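Local coordinates for vacuolar protein sorting protein 36 (Saccharomyces cerevisiae, PDB 2CAY) that probably binds membrane lipids through its N-terminal PH (GLUE) domain, as part of the ESCRT-II complex that sorts cargo into multivesicular bodies, at residues 10-15 and 75-80. Sequence-based numbering, arbitrary orientation.
Sequences EYWHYV and LGLELD
His13 and Gly76 form an antiparallel hydrogen-bonded pair in which each backbone serves the other as both donor and acceptor. His13 N gives its hydrogen to Gly76 O at 2.8 Å (N-H...O 160°), and Gly76 N returns one to His13 O, also at 2.8 Å (150°). Beyond this pair, a water links Tyr11 O to Glu78 N: it donates to Tyr11 O at 2.8 Å and accepts from Glu78 N at 2.9 Å. The imidazole, with CG held between backbone N and carbonyl carbon (chi1 57°), lies back over Gly76, whose CA sits 3.9 Å from the ring centroid in a CH-pi contact. His13 ND1 makes a weak hydrogen bond to Tyr14 O, while Glu78 OE1 is salt-bridged to Arg26. The Trp12 indole lies between two leucines: Leu77 CD1 is over one face, 3.8 Å from the five-membered ring centroid, and Leu75 CD1 over the opposite face, toward the rim. Replacing Trp12 with an alanine would probably strip Leu75 CD1 and Leu77 CD1 of the indole face each rests on, leaving a gap between them. Strand 13-14 thus adds an edge to one sheet of the PH-like domain, joined by the reciprocal His13-Gly76 bonds, one bridging water and the apolar packing of Trp12.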
loop_
_atom_site.group_PDB
_atom_site.type_symbol
_atom_site.label_atom_id
_atom_site.label_comp_id
_atom_site.label_asym_id
_atom_site.label_seq_id
_atom_site.Cartn_x
_atom_site.Cartn_y
_atom_site.Cartn_z
ATOM N N GLU A 10 -15.512 -19.870 11.429
ATOM C CA GLU A 10 -15.476 -19.371 12.804
ATOM C C GLU A 10 -16.106 -17.982 12.840
ATOM O O GLU A 10 -16.768 -17.607 13.810
ATOM C CB GLU A 10 -14.040 -19.309 13.319
ATOM C CG GLU A 10 -13.905 -18.753 14.745
ATOM C CD GLU A 10 -12.464 -18.424 15.137
ATOM O OE1 GLU A 10 -11.518 -19.121 14.678
ATOM O OE2 GLU A 10 -12.281 -17.459 15.918
ATOM N N TYR A 11 -15.914 -17.238 11.753
ATOM C CA TYR A 11 -16.321 -15.845 11.670
ATOM C C TYR A 11 -17.604 -15.656 10.833
ATOM O O TYR A 11 -18.402 -14.774 11.113
ATOM C CB TYR A 11 -15.165 -15.025 11.082
ATOM C CG TYR A 11 -13.811 -15.307 11.729
ATOM C CD1 TYR A 11 -13.430 -14.662 12.920
ATOM C CD2 TYR A 11 -12.909 -16.224 11.150
ATOM C CE1 TYR A 11 -12.167 -14.916 13.526
ATOM C CE2 TYR A 11 -11.645 -16.492 11.750
ATOM C CZ TYR A 11 -11.280 -15.833 12.935
ATOM O OH TYR A 11 -10.035 -16.090 13.522
ATOM N N TRP A 12 -17.782 -16.477 9.805
ATOM C CA TRP A 12 -18.934 -16.373 8.931
ATOM C C TRP A 12 -20.091 -17.240 9.470
ATOM O O TRP A 12 -19.855 -18.264 10.125
ATOM C CB TRP A 12 -18.571 -16.812 7.515
ATOM C CG TRP A 12 -17.687 -15.852 6.650
ATOM C CD1 TRP A 12 -16.333 -15.977 6.412
ATOM C CD2 TRP A 12 -18.122 -14.714 5.867
ATOM N NE1 TRP A 12 -15.906 -14.984 5.565
ATOM C CE2 TRP A 12 -16.971 -14.191 5.216
ATOM C CE3 TRP A 12 -19.351 -14.082 5.672
ATOM C CZ2 TRP A 12 -17.021 -13.062 4.382
ATOM C CZ3 TRP A 12 -19.408 -12.944 4.837
ATOM C CH2 TRP A 12 -18.243 -12.454 4.197
ATOM N N HIS A 13 -21.327 -16.821 9.228
ATOM C CA HIS A 13 -22.494 -17.648 9.586
ATOM C C HIS A 13 -23.398 -17.860 8.364
ATOM O O HIS A 13 -23.370 -17.084 7.391
ATOM C CB HIS A 13 -23.265 -17.085 10.805
ATOM C CG HIS A 13 -23.736 -15.670 10.630
ATOM N ND1 HIS A 13 -24.776 -15.323 9.788
ATOM C CD2 HIS A 13 -23.286 -14.509 11.162
ATOM C CE1 HIS A 13 -24.944 -14.009 9.807
ATOM N NE2 HIS A 13 -24.064 -13.494 10.641
ATOM N N TYR A 14 -24.203 -18.920 8.402
ATOM C CA TYR A 14 -25.102 -19.213 7.291
ATOM C C TYR A 14 -26.205 -18.136 7.251
ATOM O O TYR A 14 -26.661 -17.657 8.305
ATOM C CB TYR A 14 -25.675 -20.631 7.473
ATOM C CG TYR A 14 -26.760 -20.993 6.501
ATOM C CD1 TYR A 14 -26.469 -21.350 5.185
ATOM C CD2 TYR A 14 -28.101 -20.951 6.900
ATOM C CE1 TYR A 14 -27.505 -21.680 4.290
ATOM C CE2 TYR A 14 -29.121 -21.263 6.020
ATOM C CZ TYR A 14 -28.825 -21.620 4.734
ATOM O OH TYR A 14 -29.874 -21.933 3.902
ATOM N N VAL A 15 -26.586 -17.733 6.042
ATOM C CA VAL A 15 -27.665 -16.744 5.823
ATOM C C VAL A 15 -28.735 -17.373 4.903
ATOM O O VAL A 15 -28.410 -17.914 3.853
ATOM C CB VAL A 15 -27.128 -15.401 5.181
ATOM C CG1 VAL A 15 -28.287 -14.524 4.682
ATOM C CG2 VAL A 15 -26.320 -14.616 6.195
ATOM N N LEU A 75 -23.554 -16.283 3.022
ATOM C CA LEU A 75 -22.841 -16.124 4.305
ATOM C C LEU A 75 -22.990 -14.733 4.888
ATOM O O LEU A 75 -23.166 -13.758 4.143
ATOM C CB LEU A 75 -21.342 -16.428 4.135
ATOM C CG LEU A 75 -20.894 -17.851 3.776
ATOM C CD1 LEU A 75 -19.419 -17.837 3.387
ATOM C CD2 LEU A 75 -21.183 -18.814 4.961
ATOM N N GLY A 76 -22.892 -14.635 6.205
ATOM C CA GLY A 76 -22.984 -13.380 6.913
ATOM C C GLY A 76 -21.830 -13.192 7.877
ATOM O O GLY A 76 -21.299 -14.163 8.434
ATOM N N LEU A 77 -21.432 -11.940 8.054
ATOM C CA LEU A 77 -20.439 -11.554 9.027
ATOM C C LEU A 77 -21.031 -10.468 9.933
ATOM O O LEU A 77 -21.610 -9.499 9.423
ATOM C CB LEU A 77 -19.232 -10.977 8.216
ATOM C CG LEU A 77 -17.760 -11.097 8.598
ATOM C CD1 LEU A 77 -17.310 -12.555 8.707
ATOM C CD2 LEU A 77 -16.927 -10.429 7.555
ATOM N N GLU A 78 -20.875 -10.551 11.250
ATOM C CA GLU A 78 -21.371 -9.461 12.114
ATOM C C GLU A 78 -20.423 -8.265 12.118
ATOM O O GLU A 78 -19.245 -8.423 12.399
ATOM C CB GLU A 78 -21.560 -9.893 13.574
ATOM C CG GLU A 78 -22.362 -11.180 13.809
ATOM C CD GLU A 78 -23.856 -11.017 13.603
ATOM O OE1 GLU A 78 -24.391 -9.882 13.621
ATOM O OE2 GLU A 78 -24.503 -12.058 13.420
ATOM N N LEU A 79 -20.939 -7.066 11.837
ATOM C CA LEU A 79 -20.135 -5.844 11.999
ATOM C C LEU A 79 -19.568 -5.699 13.419
ATOM O O LEU A 79 -18.475 -5.172 13.610
ATOM C CB LEU A 79 -20.939 -4.598 11.624
ATOM C CG LEU A 79 -21.372 -4.446 10.167
ATOM C CD1 LEU A 79 -22.336 -3.219 10.049
ATOM C CD2 LEU A 79 -20.148 -4.320 9.215
ATOM N N ASP A 80 -20.322 -6.158 14.409
ATOM C CA ASP A 80 -19.863 -6.158 15.801
ATOM C C ASP A 80 -18.594 -7.011 16.053
ATOM O O ASP A 80 -17.965 -6.858 17.075
ATOM C CB ASP A 80 -20.975 -6.628 16.740
ATOM C CG ASP A 80 -20.643 -6.340 18.209
ATOM O OD1 ASP A 80 -20.586 -5.134 18.604
ATOM O OD2 ASP A 80 -20.416 -7.325 18.960
HETATM O O HOH W 1 -19.173 -12.455 12.518
#